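Cerato-platanin-like protein (Moniliophthora perniciosa, PDB 3SUM) is of unresolved function but belongs to the cerato-platanins, small fungal proteins with a double-psi beta-barrel fold that are typically secreted and often elicit plant defence responses. Local coordinates at residues K10-T15 against G90-K95; F50-E55 against D79-A84; C63-Y68 against S116-D121. All coordinates share one frame; numbering follows the deposited sequence.

Contact 1: residues K10-T15 against G90-K95; sequences KFQNDT and GTDLVK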
ATOM      1  N   LYS A  10      -8.168   8.295  -2.078  1.00 14.74           N
ATOM      2  CA  LYS A  10      -6.962   9.078  -1.794  1.00 13.72           C
ATOM      3  C   LYS A  10      -5.677   8.400  -2.279  1.00 13.16           C
ATOM      4  O   LYS A  10      -4.756   9.014  -2.802  1.00 13.48           O
ATOM      5  CB  LYS A  10      -6.812   9.301  -0.245  1.00 13.95           C
ATOM      6  CG  LYS A  10      -5.603  10.162   0.077  1.00 15.09           C
ATOM      7  CD  LYS A  10      -5.554  10.447   1.639  1.00 18.68           C
ATOM      8  CE  LYS A  10      -4.393  11.357   2.055  1.00 21.33           C
ATOM      9  NZ  LYS A  10      -4.154  11.459   3.619  1.00 20.38           N
ATOM     10  N   PHE A  11      -5.576   7.102  -2.017  1.00 13.69           N
ATOM     11  CA  PHE A  11      -4.326   6.372  -2.265  1.00 14.06           C
ATOM     12  C   PHE A  11      -4.116   5.990  -3.728  1.00 14.61           C
ATOM     13  O   PHE A  11      -3.117   5.373  -4.068  1.00 14.68           O
ATOM     14  CB  PHE A  11      -4.315   5.196  -1.325  1.00 12.61           C
ATOM     15  CG  PHE A  11      -4.487   5.673   0.066  1.00 14.01           C
ATOM     16  CD1 PHE A  11      -3.520   6.512   0.626  1.00 15.37           C
ATOM     17  CD2 PHE A  11      -5.625   5.352   0.796  1.00 15.68           C
ATOM     18  CE1 PHE A  11      -3.705   7.047   1.952  1.00 16.57           C
ATOM     19  CE2 PHE A  11      -5.823   5.857   2.091  1.00 14.76           C
ATOM     20  CZ  PHE A  11      -4.845   6.698   2.691  1.00 14.57           C
ATOM     21  N   GLN A  12      -5.037   6.390  -4.580  1.00 13.52           N
ATOM     22  CA  GLN A  12      -4.698   6.265  -6.007  1.00 13.64           C
ATOM     23  C   GLN A  12      -4.908   7.591  -6.702  1.00 14.56           C
ATOM     24  O   GLN A  12      -5.103   7.650  -7.951  1.00 14.97           O
ATOM     25  CB  GLN A  12      -5.481   5.138  -6.695  1.00 13.06           C
ATOM     26  CG  GLN A  12      -6.960   5.255  -6.680  1.00 12.44           C
ATOM     27  CD  GLN A  12      -7.576   4.098  -7.362  1.00 15.51           C
ATOM     28  OE1 GLN A  12      -7.147   2.960  -7.163  1.00 13.27           O
ATOM     29  NE2 GLN A  12      -8.547   4.373  -8.268  1.00 13.26           N
ATOM     30  N   ASN A  13      -4.849   8.631  -5.898  1.00 14.58           N
ATOM     31  CA  ASN A  13      -4.933   9.989  -6.444  1.00 15.30           C
ATOM     32  C   ASN A  13      -3.557  10.500  -6.749  1.00 15.11           C
ATOM     33  O   ASN A  13      -2.903  11.061  -5.880  1.00 15.02           O
ATOM     34  CB  ASN A  13      -5.672  10.910  -5.483  1.00 14.77           C
ATOM     35  CG  ASN A  13      -5.960  12.291  -6.105  1.00 16.75           C
ATOM     36  OD1 ASN A  13      -5.329  12.699  -7.103  1.00 17.65           O
ATOM     37  ND2 ASN A  13      -6.931  13.009  -5.522  1.00 15.49           N
ATOM     38  N   ASP A  14      -3.145  10.335  -8.023  1.00 14.07           N
ATOM     39  CA  ASP A  14      -1.816  10.617  -8.470  1.00 15.22           C
ATOM     40  C   ASP A  14      -1.505  12.078  -8.260  1.00 15.01           C
ATOM     41  O   ASP A  14      -0.325  12.429  -8.106  1.00 15.40           O
ATOM     42  CB  ASP A  14      -1.616  10.245  -9.929  1.00 15.06           C
ATOM     43  CG  ASP A  14      -2.690  10.806 -10.815  1.00 19.71           C
ATOM     44  OD1 ASP A  14      -2.404  11.789 -11.507  1.00 21.07           O
ATOM     45  OD2 ASP A  14      -3.832  10.293 -10.776  1.00 22.78           O
ATOM     46  N   THR A  15      -2.534  12.906  -8.158  1.00 13.35           N
ATOM     47  CA  THR A  15      -2.306  14.366  -8.180  1.00 14.59           C
ATOM     48  C   THR A  15      -2.011  14.957  -6.853  1.00 16.90           C
ATOM     49  O   THR A  15      -1.585  16.144  -6.756  1.00 17.06           O
ATOM     50  CB  THR A  15      -3.490  15.133  -8.773  1.00 15.77           C
ATOM     51  OG1 THR A  15      -4.607  15.145  -7.831  1.00 17.79           O
ATOM     52  CG2 THR A  15      -3.901  14.457 -10.074  1.00 19.64           C
ATOM     53  N   GLY A  90      -5.739   1.963  -1.930  1.00 13.09           N
ATOM     54  CA  GLY A  90      -6.305   2.552  -3.123  1.00 13.24           C
ATOM     55  C   GLY A  90      -7.400   1.678  -3.621  1.00 13.58           C
ATOM     56  O   GLY A  90      -7.355   0.478  -3.484  1.00 12.45           O
ATOM     57  N   THR A  91      -8.365   2.291  -4.266  1.00 14.40           N
ATOM     58  CA  THR A  91      -9.530   1.586  -4.756  1.00 15.79           C
ATOM     59  C   THR A  91      -9.229   0.363  -5.665  1.00 16.35           C
ATOM     60  O   THR A  91      -9.753  -0.746  -5.444  1.00 15.95           O
ATOM     61  CB  THR A  91     -10.406   2.609  -5.467  1.00 17.68           C
ATOM     62  OG1 THR A  91     -10.447   3.802  -4.647  1.00 16.28           O
ATOM     63  CG2 THR A  91     -11.767   2.067  -5.732  1.00 16.02           C
ATOM     64  N   ASP A  92      -8.430   0.562  -6.686  1.00 14.18           N
ATOM     65  CA  ASP A  92      -8.172  -0.507  -7.647  1.00 15.05           C
ATOM     66  C   ASP A  92      -7.367  -1.618  -6.964  1.00 13.37           C
ATOM     67  O   ASP A  92      -7.583  -2.815  -7.147  1.00 13.74           O
ATOM     68  CB  ASP A  92      -7.240   0.078  -8.719  1.00 15.26           C
ATOM     69  CG  ASP A  92      -7.942   1.130  -9.649  1.00 19.85           C
ATOM     70  OD1 ASP A  92      -9.134   1.288  -9.570  1.00 26.90           O
ATOM     71  OD2 ASP A  92      -7.203   1.767 -10.435  1.00 29.02           O
ATOM     72  N   LEU A  93      -6.390  -1.217  -6.158  1.00 13.79           N
ATOM     73  CA  LEU A  93      -5.651  -2.225  -5.376  1.00 13.20           C
ATOM     74  C   LEU A  93      -6.618  -3.132  -4.621  1.00 11.82           C
ATOM     75  O   LEU A  93      -6.540  -4.366  -4.662  1.00 11.75           O
ATOM     76  CB  LEU A  93      -4.691  -1.493  -4.415  1.00 12.47           C
ATOM     77  CG  LEU A  93      -4.248  -2.246  -3.169  1.00 13.53           C
ATOM     78  CD1 LEU A  93      -3.263  -3.360  -3.638  1.00 14.05           C
ATOM     79  CD2 LEU A  93      -3.594  -1.328  -2.152  1.00 19.18           C
ATOM     80  N   VAL A  94      -7.545  -2.529  -3.871  1.00 11.87           N
ATOM     81  CA  VAL A  94      -8.416  -3.271  -3.043  1.00 12.28           C
ATOM     82  C   VAL A  94      -9.396  -4.090  -3.814  1.00 14.73           C
ATOM     83  O   VAL A  94      -9.594  -5.291  -3.542  1.00 14.07           O
ATOM     84  CB  VAL A  94      -9.135  -2.324  -1.975  1.00 12.65           C
ATOM     85  CG1 VAL A  94     -10.131  -3.124  -1.172  1.00 15.26           C
ATOM     86  CG2 VAL A  94      -8.036  -1.685  -1.075  1.00 14.67           C
ATOM     87  N   LYS A  95      -9.884  -3.491  -4.894  1.00 15.38           N
ATOM     88  CA  LYS A  95     -10.824  -4.125  -5.732  1.00 16.80           C
ATOM     89  C   LYS A  95     -10.209  -5.365  -6.319  1.00 17.62           C
ATOM     90  O   LYS A  95     -10.861  -6.441  -6.338  1.00 19.64           O
ATOM     91  CB  LYS A  95     -11.241  -3.159  -6.859  1.00 16.85           C
ATOM     92  CG  LYS A  95     -12.433  -3.514  -7.617  1.00 20.80           C
ATOM     93  CD  LYS A  95     -12.566  -2.506  -8.862  1.00 24.06           C
ATOM     94  CE  LYS A  95     -13.125  -1.179  -8.424  1.00 27.22           C
ATOM     95  NZ  LYS A  95     -13.700  -0.394  -9.643  1.00 28.95           N
TER
HETATM   96  O   HOH W   1      -5.189   1.406  -6.069  1.00 12.74           O

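Contact 2: residues F50-E55 against D79-A84; sequences FVAAPE and DRVEEA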
ATOM      1  N   PHE A  50      -0.883   1.380  -2.770  1.00 11.34           N
ATOM      2  CA  PHE A  50      -0.520   2.157  -1.605  1.00 10.46           C
ATOM      3  C   PHE A  50      -1.562   1.991  -0.521  1.00  9.65           C
ATOM      4  O   PHE A  50      -2.719   1.887  -0.795  1.00 10.92           O
ATOM      5  CB  PHE A  50      -0.487   3.638  -1.982  1.00  8.84           C
ATOM      6  CG  PHE A  50       0.731   4.052  -2.747  1.00  9.77           C
ATOM      7  CD1 PHE A  50       1.825   3.208  -2.852  1.00  7.23           C
ATOM      8  CD2 PHE A  50       0.767   5.289  -3.374  1.00 11.08           C
ATOM      9  CE1 PHE A  50       2.977   3.617  -3.575  1.00 12.22           C
ATOM     10  CE2 PHE A  50       1.900   5.728  -4.085  1.00  9.42           C
ATOM     11  CZ  PHE A  50       3.016   4.886  -4.156  1.00 10.73           C
ATOM     12  N   VAL A  51      -1.114   2.049   0.748  1.00 10.37           N
ATOM     13  CA  VAL A  51      -2.022   1.907   1.819  1.00  9.73           C
ATOM     14  C   VAL A  51      -1.644   2.876   2.927  1.00 10.58           C
ATOM     15  O   VAL A  51      -0.506   3.307   3.041  1.00 11.57           O
ATOM     16  CB  VAL A  51      -2.000   0.477   2.481  1.00 10.39           C
ATOM     17  CG1 VAL A  51      -2.570  -0.635   1.522  1.00 10.72           C
ATOM     18  CG2 VAL A  51      -0.571   0.107   2.907  1.00  8.37           C
ATOM     19  N   ALA A  52      -2.655   3.259   3.683  1.00 10.61           N
ATOM     20  CA  ALA A  52      -2.397   3.838   5.017  1.00 10.04           C
ATOM     21  C   ALA A  52      -2.385   2.703   5.968  1.00  9.78           C
ATOM     22  O   ALA A  52      -3.130   1.768   5.813  1.00 12.16           O
ATOM     23  CB  ALA A  52      -3.548   4.810   5.385  1.00  9.92           C
ATOM     24  N   ALA A  53      -1.599   2.793   7.035  1.00 10.39           N
ATOM     25  CA  ALA A  53      -1.547   1.711   7.986  1.00 11.19           C
ATOM     26  C   ALA A  53      -1.066   2.324   9.280  1.00 12.52           C
ATOM     27  O   ALA A  53      -0.577   3.494   9.299  1.00 13.20           O
ATOM     28  CB  ALA A  53      -0.588   0.623   7.486  1.00 10.50           C
ATOM     29  N   PRO A  54      -1.221   1.583  10.379  1.00 14.45           N
ATOM     30  CA  PRO A  54      -0.980   2.237  11.639  1.00 15.00           C
ATOM     31  C   PRO A  54       0.496   2.390  11.876  1.00 15.90           C
ATOM     32  O   PRO A  54       1.269   1.493  11.564  1.00 13.93           O
ATOM     33  CB  PRO A  54      -1.511   1.224  12.686  1.00 15.71           C
ATOM     34  CG  PRO A  54      -2.285   0.271  11.958  1.00 17.18           C
ATOM     35  CD  PRO A  54      -1.869   0.269  10.520  1.00 14.84           C
ATOM     36  N   GLU A  55       0.850   3.459  12.574  1.00 16.04           N
ATOM     37  CA  GLU A  55       2.185   3.661  13.030  1.00 16.77           C
ATOM     38  C   GLU A  55       2.507   2.489  14.037  1.00 18.42           C
ATOM     39  O   GLU A  55       1.635   1.969  14.662  1.00 18.18           O
ATOM     40  CB  GLU A  55       2.242   5.005  13.793  1.00 17.25           C
ATOM     41  CG  GLU A  55       3.588   5.405  14.392  1.00 21.37           C
ATOM     42  CD  GLU A  55       3.520   6.807  15.119  1.00 24.48           C
ATOM     43  OE1 GLU A  55       4.298   7.048  16.084  1.00 22.51           O
ATOM     44  OE2 GLU A  55       2.673   7.631  14.739  1.00 29.10           O
ATOM     45  N   ASP A  79       0.837   6.282   4.323  1.00 11.86           N
ATOM     46  CA  ASP A  79       0.085   7.220   5.188  1.00 12.37           C
ATOM     47  C   ASP A  79      -0.299   6.457   6.456  1.00 12.40           C
ATOM     48  O   ASP A  79       0.033   5.262   6.588  1.00 13.48           O
ATOM     49  CB  ASP A  79      -1.155   7.635   4.369  1.00 12.76           C
ATOM     50  CG  ASP A  79      -1.894   8.847   4.948  1.00 16.42           C
ATOM     51  OD1 ASP A  79      -1.412   9.491   5.914  1.00 12.51           O
ATOM     52  OD2 ASP A  79      -2.976   9.093   4.404  1.00 16.05           O
ATOM     53  N   ARG A  80      -1.014   7.078   7.373  1.00 13.72           N
ATOM     54  CA  ARG A  80      -1.292   6.432   8.645  1.00 13.44           C
ATOM     55  C   ARG A  80      -2.792   6.388   8.804  1.00 14.06           C
ATOM     56  O   ARG A  80      -3.472   7.289   8.335  1.00 12.75           O
ATOM     57  CB  ARG A  80      -0.708   7.238   9.875  1.00 15.25           C
ATOM     58  CG  ARG A  80       0.628   6.634  10.473  1.00 14.94           C
ATOM     59  CD  ARG A  80       1.615   6.418   9.269  1.00 12.97           C
ATOM     60  NE  ARG A  80       2.947   6.046   9.754  1.00 16.90           N
ATOM     61  CZ  ARG A  80       3.342   4.796   9.858  1.00 15.06           C
ATOM     62  NH1 ARG A  80       2.511   3.836   9.528  1.00 14.41           N
ATOM     63  NH2 ARG A  80       4.560   4.525  10.283  1.00 14.08           N
ATOM     64  N   VAL A  81      -3.316   5.326   9.407  1.00 14.67           N
ATOM     65  CA  VAL A  81      -4.658   5.373   9.990  1.00 17.27           C
ATOM     66  C   VAL A  81      -4.357   5.032  11.440  1.00 20.05           C
ATOM     67  O   VAL A  81      -3.324   4.426  11.724  1.00 24.15           O
ATOM     68  CB  VAL A  81      -5.586   4.336   9.392  1.00 18.26           C
ATOM     69  CG1 VAL A  81      -6.015   4.811   8.025  1.00 20.51           C
ATOM     70  CG2 VAL A  81      -4.904   2.954   9.291  1.00 18.75           C
ATOM     71  N   GLU A  82      -5.174   5.397  12.385  1.00 21.70           N
ATOM     72  CA  GLU A  82      -4.733   4.994  13.743  1.00 25.29           C
ATOM     73  C   GLU A  82      -5.604   3.931  14.383  1.00 26.22           C
ATOM     74  O   GLU A  82      -5.923   4.000  15.581  1.00 28.30           O
ATOM     75  CB  GLU A  82      -4.604   6.211  14.634  1.00 28.03           C
ATOM     76  CG  GLU A  82      -3.597   7.288  14.163  1.00 30.19           C
ATOM     77  CD  GLU A  82      -4.127   8.053  12.959  1.00 33.93           C
ATOM     78  OE1 GLU A  82      -5.380   8.162  12.817  1.00 33.51           O
ATOM     79  OE2 GLU A  82      -3.298   8.557  12.183  1.00 32.26           O
ATOM     80  N   GLU A  83      -6.007   2.960  13.573  1.00 25.46           N
ATOM     81  CA  GLU A  83      -6.809   1.868  14.003  1.00 25.09           C
ATOM     82  C   GLU A  83      -5.928   0.656  13.887  1.00 23.90           C
ATOM     83  O   GLU A  83      -5.351   0.399  12.822  1.00 23.07           O
ATOM     84  CB  GLU A  83      -8.020   1.765  13.099  1.00 25.90           C
ATOM     85  CG  GLU A  83      -9.376   2.060  13.818  1.00 33.02           C
ATOM     86  CD  GLU A  83      -9.646   3.498  14.275  1.00 41.55           C
ATOM     87  OE1 GLU A  83      -9.726   4.449  13.464  1.00 46.67           O
ATOM     88  OE2 GLU A  83      -9.845   3.684  15.486  1.00 46.77           O
ATOM     89  N   ALA A  84      -5.804  -0.123  14.949  1.00 21.03           N
ATOM     90  CA  ALA A  84      -4.878  -1.253  14.867  1.00 19.63           C
ATOM     91  C   ALA A  84      -5.320  -2.191  13.777  1.00 17.88           C
ATOM     92  O   ALA A  84      -6.526  -2.376  13.574  1.00 17.59           O
ATOM     93  CB  ALA A  84      -4.779  -2.037  16.228  1.00 20.00           C
TER
HETATM   94  O   HOH W   2      -1.036   5.065  13.863  1.00 22.60           O

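Contact 3: residues C63-Y68 against S116-D121; sequences CWKLRY and SAYQVD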
ATOM      1  N   CYS A  63       7.014  -2.202   2.891  1.00 10.38           N
ATOM      2  CA  CYS A  63       6.339  -2.973   1.808  1.00 11.29           C
ATOM      3  C   CYS A  63       5.701  -4.133   2.456  1.00 12.77           C
ATOM      4  O   CYS A  63       6.373  -4.851   3.211  1.00 14.91           O
ATOM      5  CB  CYS A  63       7.411  -3.429   0.885  1.00 11.20           C
ATOM      6  SG  CYS A  63       6.682  -4.279  -0.557  1.00 12.75           S
ATOM      7  N   TRP A  64       4.418  -4.390   2.165  1.00 11.08           N
ATOM      8  CA  TRP A  64       3.685  -5.454   2.847  1.00 10.79           C
ATOM      9  C   TRP A  64       3.004  -6.339   1.833  1.00 12.16           C
ATOM     10  O   TRP A  64       2.479  -5.863   0.859  1.00 11.14           O
ATOM     11  CB  TRP A  64       2.599  -4.885   3.767  1.00  9.28           C
ATOM     12  CG  TRP A  64       3.230  -4.349   4.994  1.00 13.65           C
ATOM     13  CD1 TRP A  64       4.022  -3.289   5.063  1.00 14.74           C
ATOM     14  CD2 TRP A  64       3.119  -4.883   6.315  1.00 12.16           C
ATOM     15  NE1 TRP A  64       4.453  -3.118   6.341  1.00 13.33           N
ATOM     16  CE2 TRP A  64       3.928  -4.103   7.132  1.00 14.07           C
ATOM     17  CE3 TRP A  64       2.388  -5.953   6.878  1.00 10.54           C
ATOM     18  CZ2 TRP A  64       4.059  -4.316   8.531  1.00 13.45           C
ATOM     19  CZ3 TRP A  64       2.527  -6.194   8.296  1.00 14.12           C
ATOM     20  CH2 TRP A  64       3.345  -5.357   9.098  1.00 13.08           C
ATOM     21  N   LYS A  65       3.082  -7.634   2.058  1.00 11.67           N
ATOM     22  CA  LYS A  65       2.350  -8.527   1.206  1.00 12.40           C
ATOM     23  C   LYS A  65       1.009  -8.811   1.854  1.00 12.91           C
ATOM     24  O   LYS A  65       0.943  -9.249   3.013  1.00 11.49           O
ATOM     25  CB  LYS A  65       3.122  -9.851   1.092  1.00 11.39           C
ATOM     26  CG  LYS A  65       2.372 -10.697   0.034  1.00 15.54           C
ATOM     27  CD  LYS A  65       3.102 -12.011  -0.221  1.00 14.41           C
ATOM     28  CE  LYS A  65       2.489 -13.154   0.547  1.00 22.11           C
ATOM     29  NZ  LYS A  65       3.002 -14.466  -0.022  1.00 22.69           N
ATOM     30  N   LEU A  66      -0.088  -8.613   1.124  1.00 11.05           N
ATOM     31  CA  LEU A  66      -1.404  -8.814   1.699  1.00 12.31           C
ATOM     32  C   LEU A  66      -2.007 -10.018   0.970  1.00 12.84           C
ATOM     33  O   LEU A  66      -1.777 -10.178  -0.249  1.00 14.85           O
ATOM     34  CB  LEU A  66      -2.322  -7.612   1.410  1.00 11.01           C
ATOM     35  CG  LEU A  66      -1.817  -6.207   1.748  1.00 12.79           C
ATOM     36  CD1 LEU A  66      -2.872  -5.137   1.525  1.00  7.53           C
ATOM     37  CD2 LEU A  66      -1.285  -6.249   3.242  1.00 11.21           C
ATOM     38  N   ARG A  67      -2.748 -10.854   1.688  1.00 13.09           N
ATOM     39  CA  ARG A  67      -3.484 -11.944   1.001  1.00 13.49           C
ATOM     40  C   ARG A  67      -4.964 -11.848   1.327  1.00 14.56           C
ATOM     41  O   ARG A  67      -5.356 -11.575   2.481  1.00 13.70           O
ATOM     42  CB  ARG A  67      -3.016 -13.344   1.468  1.00 14.52           C
ATOM     43  CG  ARG A  67      -1.590 -13.748   1.066  1.00 14.04           C
ATOM     44  CD  ARG A  67      -1.345 -15.242   1.544  1.00 13.92           C
ATOM     45  NE  ARG A  67      -0.160 -15.889   0.953  1.00 16.63           N
ATOM     46  CZ  ARG A  67      -0.102 -16.443  -0.270  1.00 16.50           C
ATOM     47  NH1 ARG A  67      -1.146 -16.408  -1.094  1.00 15.21           N
ATOM     48  NH2 ARG A  67       1.010 -17.054  -0.683  1.00 18.53           N
ATOM     49  N   TYR A  68      -5.783 -12.031   0.305  1.00 12.42           N
ATOM     50  CA  TYR A  68      -7.204 -12.244   0.479  1.00 13.30           C
ATOM     51  C   TYR A  68      -7.554 -13.456  -0.358  1.00 13.33           C
ATOM     52  O   TYR A  68      -7.303 -13.460  -1.589  1.00 12.98           O
ATOM     53  CB  TYR A  68      -7.972 -11.038  -0.044  1.00 13.75           C
ATOM     54  CG  TYR A  68      -9.450 -11.199   0.111  1.00 13.76           C
ATOM     55  CD1 TYR A  68     -10.079 -10.826   1.322  1.00 13.54           C
ATOM     56  CD2 TYR A  68     -10.235 -11.615  -0.979  1.00 16.28           C
ATOM     57  CE1 TYR A  68     -11.450 -10.935   1.468  1.00 13.86           C
ATOM     58  CE2 TYR A  68     -11.607 -11.713  -0.863  1.00 15.81           C
ATOM     59  CZ  TYR A  68     -12.223 -11.343   0.338  1.00 15.49           C
ATOM     60  OH  TYR A  68     -13.613 -11.465   0.464  1.00 16.44           O
ATOM     61  N   SER A 116      -3.854 -12.560   5.580  1.00 13.80           N
ATOM     62  CA  SER A 116      -2.593 -12.336   6.276  1.00 13.70           C
ATOM     63  C   SER A 116      -2.033 -11.048   5.722  1.00 13.93           C
ATOM     64  O   SER A 116      -2.441 -10.627   4.622  1.00 13.75           O
ATOM     65  CB  SER A 116      -1.590 -13.450   5.978  1.00 13.72           C
ATOM     66  OG  SER A 116      -1.367 -13.508   4.553  1.00 12.96           O
ATOM     67  N   ALA A 117      -1.099 -10.458   6.453  1.00 14.01           N
ATOM     68  CA  ALA A 117      -0.328  -9.313   5.983  1.00 14.07           C
ATOM     69  C   ALA A 117       0.965  -9.411   6.713  1.00 14.90           C
ATOM     70  O   ALA A 117       0.967  -9.587   7.955  1.00 15.47           O
ATOM     71  CB  ALA A 117      -1.004  -7.974   6.381  1.00 12.31           C
ATOM     72  N   TYR A 118       2.075  -9.289   5.987  1.00 13.90           N
ATOM     73  CA  TYR A 118       3.370  -9.216   6.653  1.00 13.99           C
ATOM     74  C   TYR A 118       4.320  -8.431   5.791  1.00 14.23           C
ATOM     75  O   TYR A 118       4.140  -8.356   4.548  1.00 14.37           O
ATOM     76  CB  TYR A 118       3.931 -10.621   6.924  1.00 14.41           C
ATOM     77  CG  TYR A 118       4.047 -11.574   5.759  1.00 15.44           C
ATOM     78  CD1 TYR A 118       3.047 -12.501   5.492  1.00 16.16           C
ATOM     79  CD2 TYR A 118       5.177 -11.579   4.954  1.00 15.73           C
ATOM     80  CE1 TYR A 118       3.157 -13.413   4.419  1.00 22.42           C
ATOM     81  CE2 TYR A 118       5.329 -12.519   3.917  1.00 17.90           C
ATOM     82  CZ  TYR A 118       4.323 -13.400   3.660  1.00 16.20           C
ATOM     83  OH  TYR A 118       4.517 -14.282   2.647  1.00 25.07           O
ATOM     84  N   GLN A 119       5.326  -7.848   6.432  1.00 12.83           N
ATOM     85  CA  GLN A 119       6.219  -7.001   5.714  1.00 12.41           C
ATOM     86  C   GLN A 119       7.179  -7.885   4.988  1.00 13.02           C
ATOM     87  O   GLN A 119       7.504  -9.006   5.443  1.00 11.58           O
ATOM     88  CB  GLN A 119       6.993  -6.148   6.671  1.00 13.23           C
ATOM     89  CG  GLN A 119       7.942  -5.174   6.035  1.00 13.62           C
ATOM     90  CD  GLN A 119       8.611  -4.318   7.106  1.00 22.67           C
ATOM     91  OE1 GLN A 119       8.341  -4.489   8.275  1.00 22.86           O
ATOM     92  NE2 GLN A 119       9.396  -3.387   6.710  1.00 19.70           N
ATOM     93  N   VAL A 120       7.576  -7.384   3.821  1.00 12.83           N
ATOM     94  CA  VAL A 120       8.509  -8.046   2.947  1.00 12.12           C
ATOM     95  C   VAL A 120       9.561  -7.040   2.547  1.00 13.73           C
ATOM     96  O   VAL A 120       9.425  -5.819   2.773  1.00 13.77           O
ATOM     97  CB  VAL A 120       7.827  -8.614   1.699  1.00 11.72           C
ATOM     98  CG1 VAL A 120       6.772  -9.699   2.075  1.00 10.40           C
ATOM     99  CG2 VAL A 120       7.104  -7.458   0.888  1.00 12.09           C
ATOM    100  N   ASP A 121      10.589  -7.521   1.872  1.00 14.45           N
ATOM    101  CA  ASP A 121      11.607  -6.608   1.375  1.00 15.42           C
ATOM    102  C   ASP A 121      11.036  -5.538   0.483  1.00 14.57           C
ATOM    103  O   ASP A 121      10.106  -5.785  -0.306  1.00 13.91           O
ATOM    104  CB  ASP A 121      12.692  -7.407   0.608  1.00 16.61           C
ATOM    105  CG  ASP A 121      13.871  -6.524   0.285  1.00 18.20           C
ATOM    106  OD1 ASP A 121      13.954  -6.049  -0.888  1.00 18.53           O
ATOM    107  OD2 ASP A 121      14.636  -6.254   1.236  1.00 19.50           O
TER
HETATM  108  O   HOH W   3       9.459  -3.275   3.788  1.00 14.41           O
HETATM  109  O   HOH W   4       0.538 -11.964   3.364  1.00 15.52           O

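Contact 1: residues K10-T15 against G90-K95
Phe11, in the short 3-10 turn at the start of 10-15, brings its CA to 4.4 Å from the CA of Gly90, the N-cap residue of helix 91-97, and the chain of 10-15 then leads away, so that only Phe11 and Gln12 touch 90-95. Gln12 carries most of the contact. Its chi1 of 60° sets CG between the backbone N and the carbonyl carbon, and the otherwise extended chain delivers the amide to the helix start. There OE1 accepts the backbone N-H of Asp92 at 2.8 Å from N to OE1, an almost straight bond (174°) that arrives tilted from the carbonyl plane. The same OE1 accepts a hydrogen bond from a water, which in turn accepts from Leu93 N. The Gln12 and Asp92 side chains cross at about a right angle, the amide and carboxylate planes 70° apart, and Gln12 NE2 gives only a weak bond to Asp92 OD1, 3.4 Å away. Beside this polar group, Phe11 CB rests 3.6 Å from Gly90 N, while the ring turns away toward Ala52 and Val78. A side-chain carbonyl from a loop far off in the sequence thus serves two N-H groups of a helix's first turn, one through water; its partial negative charge would be expected to suit the helix dipole's positive end.

Contact 2: residues F50-E55 against D79-A84
Asp79, on strand 71-79, lies beside Ala52, with which it forms a parallel bridge; the two CB atoms lie 3.8 Å apart on the same face of the sheet. Asp79 O accepts Ala53 N at 3.0 Å from N to O, the donor standing above the carbonyl plane, while the Asp79 carboxylate is occupied elsewhere, by Lys10 and the backbone of Lys22. Arg80 follows with a chain bent at chi2 (51°), which folds the guanidinium back over 50-55. Arg80 NH1 donates to Ala53 O at 3.1 Å, well out of that carbonyl's plane, and CA of Glu55 sits 3.4 Å above one face of the guanidinium; NH2 is held by Thr58 O. Pairing of neighbouring parallel strands that belong to a sheet of mixed direction is in keeping with the double-psi beta-barrel of the cerato-platanins, and further bonds follow the bridge of Ala52 with Asp79. Val81 still offers its N-H to Ala53 O, though weakly, so that one carbonyl receives both the backbone and the side-chain donor. Of its methyls, Val81 CG1 packs on Ala52 CB at 3.6 Å and CG2 lies against the backbone of Ala53. Its carbonyl meets Pro54 CA in a CA-H...O contact and also accepts from a water that takes the N-H of Glu55. At Glu83 the backbone O approaches Pro54 CG to 3.2 Å.

Contact 3: residues C63-Y68 against S116-D121
Trp64 lays one face of its indole against the backbone N of Gln119, the main packing on one side of an antiparallel pair in the double-psi beta-barrel sheet, in which outermost strand 116-120 pairs with 63-68. The directions of the two strands are 150° apart. With CG beside the backbone N (chi1 -76°), the Trp64 ring leans across to its neighbour; Gln119 N lies 3.5 Å above the ring plane, toward its rim, and Trp64 CE3 is 3.3 Å from Tyr118 C. Gln119 CB adds a CH-pi contact over the five-membered ring, and the extended amide beyond it lies nearly parallel to the indole, the planes 14° apart. Farther along this face, Ala117 CB meets Leu66 CD2 at 3.6 Å, in a patch that Phe87 helps to cover.

The other face carries Lys65 and Tyr118, whose side chains run side by side and point the same way. Both ends reach the C-terminal residue: Lys65 NZ forms a salt bridge with Pro136 OXT and Tyr118 OH a hydrogen bond with Pro136 O, while the direct NZ to OH bond, at 3.1 Å, is weak. Between their backbones, Lys65 N donates to Tyr118 O and Lys65 O accepts from Tyr118 N, the two bonds of a hydrogen-bonded pair. Next to them Val120 CG1 covers Lys65 CB, while CG2 packs on Cys63 SG, the sulfur joined to Cys125 in a disulfide. At the opposite end of the pair, Arg67 CB, CG and CD pass alongside Ser116 OG. A water connects the Ser116 hydroxyl with Lys65 O; a second accepts hydrogen bonds from Cys63 N and Gln119 NE2 and donates to Val120 O at 2.7 Å from its oxygen.

Overall arrangement
The three contacts join parts of one small domain that lie apart in sequence. Contacts 1 and 2 have centres about 14 Å apart and touch directly: Lys10 NZ forms a salt bridge with Asp79 OD2 (2.8 Å), Phe11 CZ packs on Ala52 CB (3.5 Å), and Gly90 N probably bonds to Phe50 O. Contact 3 joins neither; its nearest atoms are about 5 Å from each, and its centre lies about 17 Å from that of contact 1, on the opposite side of the chain's centre. Strand 71-79 connects them, standing in the sheet between 50-52 and 63-68, while Phe87 of strand 86-89 meets side chains of both contacts 2 and 3.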